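Local coordinates for aminotransferase, class I (Staphylococcus aureus, PDB 2O1B), which probably catalyses the pyridoxal-5'-phosphate-dependent transfer of an amino group between an amino acid and a 2-oxo acid, as expected of an aspartate aminotransferase, at residues A[96-101]-A[262-267]; A[169-174]-A[203-208]; A[198-203]-A[236-241]; A[318-323]-A[331-336]. All blocks are in the same frame, centred on the assembly; numbering follows the deposited sequence.

Interaction 1. Residues A[96-101]-A[262-267]; sequences DFYQRQ and VGFAVG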
loop_
_atom_site.group_PDB
_atom_site.type_symbol
_atom_site.label_atom_id
_atom_site.label_comp_id
_atom_site.label_asym_id
_atom_site.label_seq_id
_atom_site.Cartn_x
_atom_site.Cartn_y
_atom_site.Cartn_z
ATOM N N ASP A 96 4.145 -9.404 -21.943
ATOM C CA ASP A 96 4.548 -8.922 -23.270
ATOM C C ASP A 96 5.824 -8.089 -23.204
ATOM O O ASP A 96 6.718 -8.242 -24.039
ATOM C CB ASP A 96 3.451 -8.064 -23.904
ATOM C CG ASP A 96 2.238 -8.874 -24.379
ATOM O OD1 ASP A 96 2.249 -10.130 -24.333
ATOM O OD2 ASP A 96 1.256 -8.227 -24.802
ATOM N N PHE A 97 5.885 -7.185 -22.223
ATOM C CA PHE A 97 7.067 -6.356 -21.987
ATOM C C PHE A 97 8.275 -7.251 -21.721
ATOM O O PHE A 97 9.276 -7.180 -22.437
ATOM C CB PHE A 97 6.789 -5.404 -20.818
ATOM C CG PHE A 97 7.934 -4.490 -20.462
ATOM C CD1 PHE A 97 8.155 -3.314 -21.175
ATOM C CD2 PHE A 97 8.746 -4.768 -19.370
ATOM C CE1 PHE A 97 9.203 -2.447 -20.830
ATOM C CE2 PHE A 97 9.793 -3.907 -19.023
ATOM C CZ PHE A 97 10.011 -2.740 -19.755
ATOM N N TYR A 98 8.172 -8.125 -20.722
ATOM C CA TYR A 98 9.273 -9.038 -20.430
ATOM C C TYR A 98 9.704 -9.926 -21.597
ATOM O O TYR A 98 10.901 -10.171 -21.777
ATOM C CB TYR A 98 9.018 -9.830 -19.147
ATOM C CG TYR A 98 9.801 -9.229 -18.007
ATOM C CD1 TYR A 98 9.469 -7.968 -17.495
ATOM C CD2 TYR A 98 10.907 -9.889 -17.480
ATOM C CE1 TYR A 98 10.220 -7.392 -16.462
ATOM C CE2 TYR A 98 11.650 -9.330 -16.439
ATOM C CZ TYR A 98 11.306 -8.083 -15.942
ATOM O OH TYR A 98 12.050 -7.533 -14.926
ATOM N N GLN A 99 8.743 -10.366 -22.408
ATOM C CA GLN A 99 9.046 -11.165 -23.588
ATOM C C GLN A 99 9.876 -10.389 -24.615
ATOM O O GLN A 99 10.945 -10.846 -25.018
ATOM C CB GLN A 99 7.764 -11.715 -24.242
ATOM C CG GLN A 99 8.029 -12.643 -25.427
ATOM C CD GLN A 99 8.789 -13.895 -25.030
ATOM O OE1 GLN A 99 8.361 -14.655 -24.157
ATOM N NE2 GLN A 99 9.923 -14.113 -25.667
ATOM N N ARG A 100 9.391 -9.228 -25.053
ATOM C CA ARG A 100 10.141 -8.484 -26.071
ATOM C C ARG A 100 11.374 -7.766 -25.507
ATOM O O ARG A 100 12.316 -7.498 -26.246
ATOM C CB ARG A 100 9.245 -7.544 -26.896
ATOM C CG ARG A 100 8.605 -6.440 -26.110
ATOM C CD ARG A 100 7.838 -5.469 -26.998
ATOM N NE ARG A 100 7.573 -4.257 -26.227
ATOM C CZ ARG A 100 6.500 -4.049 -25.466
ATOM N NH1 ARG A 100 5.532 -4.954 -25.379
ATOM N NH2 ARG A 100 6.395 -2.917 -24.791
ATOM N N GLN A 101 11.379 -7.476 -24.204
ATOM C CA GLN A 101 12.538 -6.828 -23.587
ATOM C C GLN A 101 13.657 -7.828 -23.263
ATOM O O GLN A 101 14.822 -7.591 -23.608
ATOM C CB GLN A 101 12.146 -6.020 -22.330
ATOM C CG GLN A 101 11.382 -4.706 -22.608
ATOM C CD GLN A 101 12.277 -3.567 -23.082
ATOM O OE1 GLN A 101 13.507 -3.650 -23.000
ATOM N NE2 GLN A 101 11.659 -2.488 -23.564
ATOM N N VAL A 262 3.388 2.652 -9.104
ATOM C CA VAL A 262 3.080 1.446 -9.869
ATOM C C VAL A 262 4.341 0.687 -10.298
ATOM O O VAL A 262 5.303 1.275 -10.797
ATOM C CB VAL A 262 2.180 1.758 -11.099
ATOM C CG1 VAL A 262 2.865 2.732 -12.052
ATOM C CG2 VAL A 262 1.793 0.465 -11.813
ATOM N N GLY A 263 4.326 -0.622 -10.076
ATOM C CA GLY A 263 5.420 -1.513 -10.456
ATOM C C GLY A 263 4.887 -2.934 -10.480
ATOM O O GLY A 263 3.674 -3.148 -10.381
ATOM N N PHE A 264 5.784 -3.906 -10.627
ATOM C CA PHE A 264 5.379 -5.309 -10.596
ATOM C C PHE A 264 6.521 -6.235 -10.223
ATOM O O PHE A 264 7.694 -5.894 -10.405
ATOM C CB PHE A 264 4.735 -5.739 -11.922
ATOM C CG PHE A 264 5.602 -5.528 -13.127
ATOM C CD1 PHE A 264 5.471 -4.379 -13.898
ATOM C CD2 PHE A 264 6.521 -6.494 -13.517
ATOM C CE1 PHE A 264 6.272 -4.183 -15.028
ATOM C CE2 PHE A 264 7.311 -6.312 -14.644
ATOM C CZ PHE A 264 7.181 -5.151 -15.404
ATOM N N ALA A 265 6.151 -7.393 -9.672
ATOM C CA ALA A 265 7.059 -8.488 -9.396
ATOM C C ALA A 265 6.808 -9.552 -10.445
ATOM O O ALA A 265 5.664 -9.762 -10.870
ATOM C CB ALA A 265 6.818 -9.056 -8.007
ATOM N N VAL A 266 7.877 -10.235 -10.841
ATOM C CA VAL A 266 7.812 -11.230 -11.914
ATOM C C VAL A 266 8.752 -12.392 -11.602
ATOM O O VAL A 266 9.851 -12.191 -11.092
ATOM C CB VAL A 266 8.108 -10.572 -13.302
ATOM C CG1 VAL A 266 8.915 -11.465 -14.189
ATOM C CG2 VAL A 266 6.818 -10.164 -13.993
ATOM N N GLY A 267 8.301 -13.627 -11.845
ATOM C CA GLY A 267 9.173 -14.798 -11.661
ATOM C C GLY A 267 8.688 -15.984 -10.843
ATOM O O GLY A 267 7.553 -16.451 -11.024
#
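F264 places CG between its backbone N and carbonyl carbon (chi1 57°), which raises its ring from strand 263-267 toward Y98 on helix 88-102, whose own chi1 of -101°, well off a staggered value, turns its ring so that CE1 meets F264 and one face meets V266. Y98 presents CE1 at the edge of the F264 ring, in its plane, 3.6 Å from F264 CE2. The two rings meet obliquely, their planes 77° apart. F97 adds a looser touch, its CD2 lying 4.3 Å from CZ of F264. V266 is modelled in two conformers; in the one described here, its CG1 rests over a face of the Y98 ring, 4.1 Å from Y98 CE2, a CH-pi contact that is doubtful as a lasting one. Flat aromatic rings suit the 11.2 Å between the axes of these segments, a gap that small side chains could hardly span. Tyrosine also carries a hydroxyl, which bonds to E247 on the adjacent strand, while Y249 packs against both F97 and F264. The result is a helix laid on the mixed beta sheet of an alpha/beta domain, here over its antiparallel strand 263-267, as in the large domain of fold-type I pyridoxal-phosphate enzymes.

Interaction 2. Residues A[169-174]-A[203-208]; sequences PDWSKV and FDEAIA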
loop_
_atom_site.group_PDB
_atom_site.type_symbol
_atom_site.label_atom_id
_atom_site.label_comp_id
_atom_site.label_asym_id
_atom_site.label_seq_id
_atom_site.Cartn_x
_atom_site.Cartn_y
_atom_site.Cartn_z
ATOM N N PRO A 169 28.930 -9.619 -6.228
ATOM C CA PRO A 169 29.029 -10.501 -5.068
ATOM C C PRO A 169 30.211 -11.446 -5.189
ATOM O O PRO A 169 30.575 -11.848 -6.299
ATOM C CB PRO A 169 27.723 -11.306 -5.120
ATOM C CG PRO A 169 26.817 -10.540 -6.041
ATOM C CD PRO A 169 27.729 -9.906 -7.025
ATOM N N ASP A 170 30.815 -11.785 -4.056
ATOM C CA ASP A 170 31.822 -12.830 -4.029
ATOM C C ASP A 170 31.364 -13.881 -3.034
ATOM O O ASP A 170 31.607 -13.772 -1.823
ATOM C CB ASP A 170 33.206 -12.293 -3.653
ATOM C CG ASP A 170 34.300 -13.358 -3.786
ATOM O OD1 ASP A 170 35.492 -13.002 -3.772
ATOM O OD2 ASP A 170 33.978 -14.554 -3.920
ATOM N N TRP A 171 30.694 -14.897 -3.569
ATOM C CA TRP A 171 30.027 -15.897 -2.762
ATOM C C TRP A 171 31.007 -16.714 -1.924
ATOM O O TRP A 171 30.656 -17.192 -0.843
ATOM C CB TRP A 171 29.152 -16.794 -3.645
ATOM C CG TRP A 171 28.189 -16.024 -4.516
ATOM C CD1 TRP A 171 28.206 -15.950 -5.879
ATOM C CD2 TRP A 171 27.079 -15.222 -4.085
ATOM N NE1 TRP A 171 27.175 -15.156 -6.325
ATOM C CE2 TRP A 171 26.471 -14.693 -5.246
ATOM C CE3 TRP A 171 26.541 -14.898 -2.834
ATOM C CZ2 TRP A 171 25.343 -13.865 -5.192
ATOM C CZ3 TRP A 171 25.431 -14.071 -2.780
ATOM C CH2 TRP A 171 24.843 -13.559 -3.955
ATOM N N SER A 172 32.238 -16.850 -2.407
ATOM C CA SER A 172 33.263 -17.601 -1.683
ATOM C C SER A 172 33.734 -16.872 -0.424
ATOM O O SER A 172 34.322 -17.486 0.467
ATOM C CB SER A 172 34.453 -17.923 -2.594
ATOM O OG SER A 172 35.299 -16.795 -2.761
ATOM N N LYS A 173 33.471 -15.566 -0.358
ATOM C CA LYS A 173 33.874 -14.757 0.789
ATOM C C LYS A 173 32.776 -14.600 1.850
ATOM O O LYS A 173 33.047 -14.119 2.954
ATOM C CB LYS A 173 34.373 -13.386 0.326
ATOM C CG LYS A 173 35.776 -13.388 -0.267
ATOM C CD LYS A 173 36.058 -12.045 -0.945
ATOM C CE LYS A 173 37.377 -12.058 -1.721
ATOM N NZ LYS A 173 38.498 -11.471 -0.943
ATOM N N VAL A 174 31.541 -14.988 1.521
ATOM C CA VAL A 174 30.471 -15.045 2.525
ATOM C C VAL A 174 30.760 -16.215 3.475
ATOM O O VAL A 174 31.048 -17.330 3.024
ATOM C CB VAL A 174 29.059 -15.213 1.897
ATOM C CG1 VAL A 174 27.964 -15.060 2.963
ATOM C CG2 VAL A 174 28.829 -14.204 0.766
ATOM N N PHE A 203 24.683 -13.385 -12.934
ATOM C CA PHE A 203 23.408 -13.994 -12.556
ATOM C C PHE A 203 23.510 -15.527 -12.635
ATOM O O PHE A 203 23.013 -16.231 -11.747
ATOM C CB PHE A 203 22.237 -13.448 -13.393
ATOM C CG PHE A 203 21.788 -12.045 -12.997
ATOM C CD1 PHE A 203 21.707 -11.666 -11.657
ATOM C CD2 PHE A 203 21.424 -11.115 -13.971
ATOM C CE1 PHE A 203 21.290 -10.376 -11.290
ATOM C CE2 PHE A 203 20.998 -9.821 -13.621
ATOM C CZ PHE A 203 20.933 -9.455 -12.274
ATOM N N ASP A 204 24.183 -16.043 -13.666
ATOM C CA ASP A 204 24.417 -17.484 -13.764
ATOM C C ASP A 204 25.047 -18.018 -12.480
ATOM O O ASP A 204 24.630 -19.058 -11.972
ATOM C CB ASP A 204 25.299 -17.837 -14.969
ATOM C CG ASP A 204 24.579 -17.659 -16.311
ATOM O OD1 ASP A 204 25.253 -17.684 -17.362
ATOM O OD2 ASP A 204 23.345 -17.509 -16.319
ATOM N N GLU A 205 26.041 -17.300 -11.966
ATOM C CA GLU A 205 26.806 -17.750 -10.802
ATOM C C GLU A 205 25.943 -17.775 -9.537
ATOM O O GLU A 205 26.036 -18.705 -8.732
ATOM C CB GLU A 205 28.059 -16.884 -10.588
ATOM C CG GLU A 205 29.072 -17.534 -9.638
ATOM C CD GLU A 205 30.229 -16.628 -9.236
ATOM O OE1 GLU A 205 30.399 -15.537 -9.824
ATOM O OE2 GLU A 205 30.980 -17.016 -8.311
ATOM N N ALA A 206 25.102 -16.756 -9.392
ATOM C CA ALA A 206 24.224 -16.590 -8.235
ATOM C C ALA A 206 23.208 -17.715 -8.217
ATOM O O ALA A 206 23.013 -18.372 -7.192
ATOM C CB ALA A 206 23.523 -15.244 -8.306
ATOM N N ILE A 207 22.577 -17.934 -9.372
ATOM C CA ILE A 207 21.594 -19.005 -9.554
ATOM C C ILE A 207 22.212 -20.387 -9.272
ATOM O O ILE A 207 21.627 -21.189 -8.540
ATOM C CB ILE A 207 20.959 -18.953 -10.973
ATOM C CG1 ILE A 207 20.138 -17.667 -11.146
ATOM C CG2 ILE A 207 20.088 -20.190 -11.227
ATOM C CD1 ILE A 207 19.850 -17.315 -12.605
ATOM N N ALA A 208 23.393 -20.652 -9.827
ATOM C CA ALA A 208 24.079 -21.923 -9.591
ATOM C C ALA A 208 24.455 -22.111 -8.121
ATOM O O ALA A 208 24.443 -23.230 -7.612
ATOM C CB ALA A 208 25.306 -22.045 -10.476
HETATM O O HOH W 1 29.500 -12.615 -8.601
#
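W171 and A206 mark the nearest backbone approach, with their CA atoms 8.0 Å apart. A206 sits in a regular turn of helix 200-210, whereas W171 belongs to a loop in which the backbone of 171-173 coils like a helix but lacks its repeating hydrogen bonds. That loop is steadied locally: K173 N donates to D170 O, and S172 OG donates to D170 OD2 at 2.8 Å on the syn side of the carboxylate, tilted 30° out of its plane. Short polar side chains such as aspartate and serine suit such a bend, and S172 N adds a weak bond to the same oxygen.

The indole of W171 carries the contact. With CG beside the backbone N and anti to the carbonyl carbon (chi1 -53°), the ring reaches the helix, where its NE1 lies 3.8 Å from A206 CA and its CZ2 3.9 Å from A206 CB. Alanine suits this spot because its single methyl lets the broad ring come close to the helix backbone. E205 runs extended past the indole in the opposite direction; its carboxylate lies at the ring edge, with OE2 3.8 Å from W171 CD1 and the two planes 87° apart. P169 CB lies over one face of the indole. A water donates to P169 O at 2.7 Å and, less tightly, to E205 OE1, bridging the segments. F210 of the same helix meets W171 edge-to-face, and I185 touches it from strand 182-187. The loop thus covers helix 200-210 of the beta-alpha-beta crossover that joins parallel strands 182-187 and 216-220 in the large alpha/beta domain.

Interaction 3. Residues A[198-203]-A[236-241]; sequences ATKEVF and LASENG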
loop_
_atom_site.group_PDB
_atom_site.type_symbol
_atom_site.label_atom_id
_atom_site.label_comp_id
_atom_site.label_asym_id
_atom_site.label_seq_id
_atom_site.Cartn_x
_atom_site.Cartn_y
_atom_site.Cartn_z
ATOM N N ALA A 198 25.252 -5.709 -13.687
ATOM C CA ALA A 198 25.508 -7.145 -13.717
ATOM C C ALA A 198 25.589 -7.646 -15.146
ATOM O O ALA A 198 25.264 -6.920 -16.098
ATOM C CB ALA A 198 24.436 -7.895 -12.954
ATOM N N THR A 199 26.064 -8.877 -15.306
ATOM C CA THR A 199 26.003 -9.538 -16.602
ATOM C C THR A 199 25.249 -10.847 -16.474
ATOM O O THR A 199 25.007 -11.336 -15.358
ATOM C CB THR A 199 27.395 -9.821 -17.194
ATOM O OG1 THR A 199 28.040 -10.831 -16.413
ATOM C CG2 THR A 199 28.243 -8.562 -17.220
ATOM N N LYS A 200 24.879 -11.413 -17.619
ATOM C CA LYS A 200 24.211 -12.701 -17.634
ATOM C C LYS A 200 24.983 -13.681 -16.758
ATOM O O LYS A 200 24.391 -14.427 -15.979
ATOM C CB LYS A 200 24.096 -13.230 -19.056
ATOM C CG LYS A 200 23.470 -14.621 -19.150
ATOM C CD LYS A 200 23.152 -14.981 -20.586
ATOM C CE LYS A 200 22.087 -16.059 -20.641
ATOM N NZ LYS A 200 21.556 -16.222 -22.017
ATOM N N GLU A 201 26.306 -13.645 -16.883
ATOM C CA GLU A 201 27.189 -14.579 -16.196
ATOM C C GLU A 201 27.203 -14.394 -14.682
ATOM O O GLU A 201 27.322 -15.377 -13.952
ATOM C CB GLU A 201 28.613 -14.490 -16.754
ATOM C CG GLU A 201 28.788 -15.071 -18.170
ATOM C CD GLU A 201 28.124 -14.218 -19.254
ATOM O OE1 GLU A 201 27.563 -14.787 -20.212
ATOM O OE2 GLU A 201 28.162 -12.976 -19.146
ATOM N N VAL A 202 27.098 -13.153 -14.197
ATOM C CA VAL A 202 27.083 -12.966 -12.734
ATOM C C VAL A 202 25.753 -13.481 -12.149
ATOM O O VAL A 202 25.720 -13.994 -11.030
ATOM C CB VAL A 202 27.516 -11.536 -12.202
ATOM C CG1 VAL A 202 28.133 -10.656 -13.296
ATOM C CG2 VAL A 202 26.399 -10.813 -11.471
ATOM N N PHE A 203 24.683 -13.385 -12.934
ATOM C CA PHE A 203 23.408 -13.994 -12.556
ATOM C C PHE A 203 23.510 -15.527 -12.635
ATOM O O PHE A 203 23.013 -16.231 -11.747
ATOM C CB PHE A 203 22.237 -13.448 -13.393
ATOM C CG PHE A 203 21.788 -12.045 -12.997
ATOM C CD1 PHE A 203 21.707 -11.666 -11.657
ATOM C CD2 PHE A 203 21.424 -11.115 -13.971
ATOM C CE1 PHE A 203 21.290 -10.376 -11.290
ATOM C CE2 PHE A 203 20.998 -9.821 -13.621
ATOM C CZ PHE A 203 20.933 -9.455 -12.274
ATOM N N LEU A 236 15.957 -13.224 -14.725
ATOM C CA LEU A 236 15.073 -14.259 -15.260
ATOM C C LEU A 236 15.433 -14.715 -16.674
ATOM O O LEU A 236 14.897 -15.717 -17.146
ATOM C CB LEU A 236 13.605 -13.828 -15.194
ATOM C CG LEU A 236 13.028 -13.405 -13.841
ATOM C CD1 LEU A 236 11.543 -13.191 -13.998
ATOM C CD2 LEU A 236 13.297 -14.431 -12.783
ATOM N N ALA A 237 16.339 -14.002 -17.345
ATOM C CA ALA A 237 16.824 -14.435 -18.665
ATOM C C ALA A 237 17.985 -15.424 -18.548
ATOM O O ALA A 237 18.383 -16.056 -19.533
ATOM C CB ALA A 237 17.214 -13.238 -19.528
ATOM N N SER A 238 18.540 -15.547 -17.349
ATOM C CA SER A 238 19.541 -16.579 -17.085
ATOM C C SER A 238 18.827 -17.914 -16.906
ATOM O O SER A 238 17.780 -17.968 -16.276
ATOM C CB SER A 238 20.353 -16.238 -15.834
ATOM O OG SER A 238 21.310 -15.223 -16.094
ATOM N N GLU A 239 19.377 -18.985 -17.471
ATOM C CA GLU A 239 18.774 -20.309 -17.344
ATOM C C GLU A 239 18.515 -20.637 -15.874
ATOM O O GLU A 239 19.379 -20.409 -15.029
ATOM C CB GLU A 239 19.668 -21.376 -17.988
ATOM C CG GLU A 239 18.910 -22.643 -18.371
ATOM C CD GLU A 239 19.816 -23.803 -18.752
ATOM O OE1 GLU A 239 20.904 -23.568 -19.327
ATOM O OE2 GLU A 239 19.426 -24.963 -18.486
ATOM N N ASN A 240 17.311 -21.134 -15.579
ATOM C CA ASN A 240 16.905 -21.509 -14.208
ATOM C C ASN A 240 16.615 -20.326 -13.259
ATOM O O ASN A 240 16.364 -20.537 -12.069
ATOM C CB ASN A 240 17.926 -22.466 -13.539
ATOM C CG ASN A 240 18.237 -23.697 -14.379
ATOM O OD1 ASN A 240 17.333 -24.371 -14.872
ATOM N ND2 ASN A 240 19.526 -24.007 -14.529
ATOM N N GLY A 241 16.638 -19.098 -13.784
ATOM C CA GLY A 241 16.378 -17.891 -12.986
ATOM C C GLY A 241 15.098 -17.941 -12.163
ATOM O O GLY A 241 15.101 -17.626 -10.965
#
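S238 pushes its hydroxyl against the first turn of helix 200-210. OG stands beside its own backbone N (chi1 -76°), which brings it 3.4 Å from F203 CB and 3.2 Å from K200 O. Its polar end is satisfied by D204, whose OD2 it hydrogen-bonds, so the hydroxyl can be buried with its polar atom paired. F203 leaves the helix toward S238, but its ring then swings off to another side: A198 CB lies over one face, and H219 meets the ring edge-to-face. The closest touch between phenylalanine and serine is therefore at the root of the side chain, CB. K200, by contrast, is drawn out straight, with CG anti to the backbone N (chi1 177°), so that CG passes 3.8 Å from S238 OG and CE comes 3.9 Å from A237 O. A long flexible lysine suits this exposed position, where its aliphatic part packs and its ammonium remains near the carbonyl. T199 N-caps the helix, its OG1 accepting a weak bond from V202 N. Across the contact, S238 to G241 form a type II beta turn in which N240 takes positive phi, as asparagine readily can, and G241 avoids crowding against L236. The turn lies between strand 216-220 and helix 241-244, I207 touches both S238 and N240, and the start of helix 200-210 is thereby packed against the loop that leads on to strand 245-250.

Interaction 4. Residues A[318-323]-A[331-336]; sequences RFEAML and VHAKGG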
loop_
_atom_site.group_PDB
_atom_site.type_symbol
_atom_site.label_atom_id
_atom_site.label_comp_id
_atom_site.label_asym_id
_atom_site.label_seq_id
_atom_site.Cartn_x
_atom_site.Cartn_y
_atom_site.Cartn_z
ATOM N N ARG A 318 29.591 13.884 -19.217
ATOM C CA ARG A 318 29.971 15.266 -18.989
ATOM C C ARG A 318 30.402 15.495 -17.549
ATOM O O ARG A 318 31.391 16.185 -17.293
ATOM C CB ARG A 318 28.812 16.198 -19.349
ATOM C CG ARG A 318 28.578 16.315 -20.837
ATOM C CD ARG A 318 27.174 16.817 -21.153
ATOM N NE ARG A 318 26.925 18.170 -20.654
ATOM C CZ ARG A 318 27.459 19.277 -21.166
ATOM N NH1 ARG A 318 28.298 19.212 -22.197
ATOM N NH2 ARG A 318 27.159 20.458 -20.642
ATOM N N PHE A 319 29.667 14.905 -16.613
ATOM C CA PHE A 319 29.930 15.123 -15.203
ATOM C C PHE A 319 31.194 14.409 -14.752
ATOM O O PHE A 319 32.008 14.982 -14.024
ATOM C CB PHE A 319 28.740 14.675 -14.369
ATOM C CG PHE A 319 28.772 15.167 -12.958
ATOM C CD1 PHE A 319 28.370 16.461 -12.654
ATOM C CD2 PHE A 319 29.191 14.335 -11.927
ATOM C CE1 PHE A 319 28.395 16.920 -11.343
ATOM C CE2 PHE A 319 29.216 14.787 -10.617
ATOM C CZ PHE A 319 28.818 16.075 -10.323
ATOM N N GLU A 320 31.355 13.165 -15.190
ATOM C CA GLU A 320 32.540 12.385 -14.858
ATOM C C GLU A 320 33.803 12.909 -15.558
ATOM O O GLU A 320 34.915 12.707 -15.064
ATOM C CB GLU A 320 32.320 10.909 -15.177
ATOM C CG GLU A 320 31.290 10.213 -14.283
ATOM C CD GLU A 320 31.288 8.702 -14.458
ATOM O OE1 GLU A 320 30.511 8.022 -13.756
ATOM O OE2 GLU A 320 32.062 8.196 -15.301
ATOM N N ALA A 321 33.625 13.571 -16.703
ATOM C CA ALA A 321 34.734 14.222 -17.414
ATOM C C ALA A 321 35.278 15.384 -16.591
ATOM O O ALA A 321 36.484 15.494 -16.397
ATOM C CB ALA A 321 34.291 14.705 -18.792
HETATM N N MSE A 322 34.373 16.236 -16.111
HETATM C CA MSE A 322 34.698 17.316 -15.178
HETATM C C MSE A 322 35.451 16.794 -13.953
HETATM O O MSE A 322 36.455 17.369 -13.546
HETATM C CB MSE A 322 33.426 18.037 -14.714
HETATM C CG MSE A 322 32.709 18.841 -15.791
HETATM SE SE MSE A 322 33.819 20.238 -16.570
HETATM C CE MSE A 322 34.174 21.316 -14.975
ATOM N N LEU A 323 34.957 15.704 -13.370
ATOM C CA LEU A 323 35.564 15.152 -12.162
ATOM C C LEU A 323 36.957 14.590 -12.436
ATOM O O LEU A 323 37.905 14.888 -11.710
ATOM C CB LEU A 323 34.658 14.094 -11.525
ATOM C CG LEU A 323 33.308 14.551 -10.949
ATOM C CD1 LEU A 323 32.504 13.360 -10.436
ATOM C CD2 LEU A 323 33.471 15.605 -9.845
ATOM N N VAL A 331 33.760 6.394 -8.495
ATOM C CA VAL A 331 33.543 5.102 -9.131
ATOM C C VAL A 331 32.684 5.354 -10.374
ATOM O O VAL A 331 31.563 5.860 -10.276
ATOM C CB VAL A 331 32.912 4.085 -8.149
ATOM C CG1 VAL A 331 32.482 2.811 -8.859
ATOM C CG2 VAL A 331 33.901 3.766 -7.031
ATOM N N HIS A 332 33.246 5.048 -11.541
ATOM C CA HIS A 332 32.549 5.202 -12.822
ATOM C C HIS A 332 31.190 4.492 -12.767
ATOM O O HIS A 332 31.105 3.331 -12.347
ATOM C CB HIS A 332 33.438 4.656 -13.960
ATOM C CG HIS A 332 32.791 4.656 -15.312
ATOM N ND1 HIS A 332 32.571 3.496 -16.026
ATOM C CD2 HIS A 332 32.339 5.668 -16.089
ATOM C CE1 HIS A 332 32.001 3.795 -17.180
ATOM N NE2 HIS A 332 31.848 5.107 -17.243
ATOM N N ALA A 333 30.136 5.212 -13.165
ATOM C CA ALA A 333 28.772 4.699 -13.171
ATOM C C ALA A 333 28.494 3.927 -14.453
ATOM O O ALA A 333 28.782 4.405 -15.547
ATOM C CB ALA A 333 27.779 5.844 -13.058
ATOM N N LYS A 334 27.912 2.740 -14.319
ATOM C CA LYS A 334 27.652 1.898 -15.496
ATOM C C LYS A 334 26.168 1.870 -15.842
ATOM O O LYS A 334 25.778 1.519 -16.956
ATOM C CB LYS A 334 28.159 0.482 -15.256
ATOM C CG LYS A 334 29.638 0.386 -14.853
ATOM C CD LYS A 334 30.048 -1.070 -14.734
ATOM C CE LYS A 334 31.271 -1.250 -13.866
ATOM N NZ LYS A 334 31.474 -2.708 -13.703
ATOM N N GLY A 335 25.353 2.235 -14.862
ATOM C CA GLY A 335 23.914 2.388 -15.033
ATOM C C GLY A 335 23.299 3.189 -13.897
ATOM O O GLY A 335 24.005 3.658 -12.993
ATOM N N GLY A 336 21.980 3.357 -13.943
ATOM C CA GLY A 336 21.288 4.159 -12.940
ATOM C C GLY A 336 21.415 5.636 -13.242
ATOM O O GLY A 336 21.721 6.016 -14.365
#
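E320 and H332 bring two flat groups together at a steep angle, the carboxylate plane standing 70° from the imidazole plane, with OE2 near the ring edge. The detail of that approach is doubtful, since the two groups are modelled too close and the imidazole is probably turned over. The other carboxylate oxygen makes the firm contact. OE1 accepts from A333 N through its syn lone pair, at 2.9 Å with a nearly straight N-H...O angle of 170°, and the methyl of A333 packs beside it, CB 3.6 Å from OE1.

The glutamate gets there by reaching straight out from the helix: CG sits beside the backbone N (chi1 -68°) and the chain is extended beyond it. Glutamate suits the place because its long side chain carries the carboxylate from the helix to the amide of A333, and because a buried carboxylate can take the amide hydrogen of that residue in the loop. F330 and V339 also touch the E320 side chain. Alanine suits the loop position, being small enough for CB to sit against OE1, while its carbonyl O is bonded by R316, one turn before E320 on helix 302-325. K334 and G335 bond through their backbones to G195, and G336 to F226. The link joins long helix 302-325 to the connection between strands 330-331 and 338-342. It therefore belongs to the small domain of the class I aminotransferase fold, at a loop that runs on to bond with the large domain.

From the N terminus, interaction 1 opens at helix 88-102 and closes some 160 residues later at strand 263-267, enclosing most of the large-domain sheet. Within that span, interaction 2 opens at 169-174, interaction 3 opens at 198-203, interaction 2 closes at 203-208 and interaction 3 closes at 236-241, so the two cross; they share F203 and helix 200-210, which is thus held by loops on two flanks. L236 in turn packs on G267, joining interaction 3 to interaction 1. Interaction 4 follows in series, closing a short loop between helix 302-325 and residues 331-336 in the small domain, and touches none of the other three.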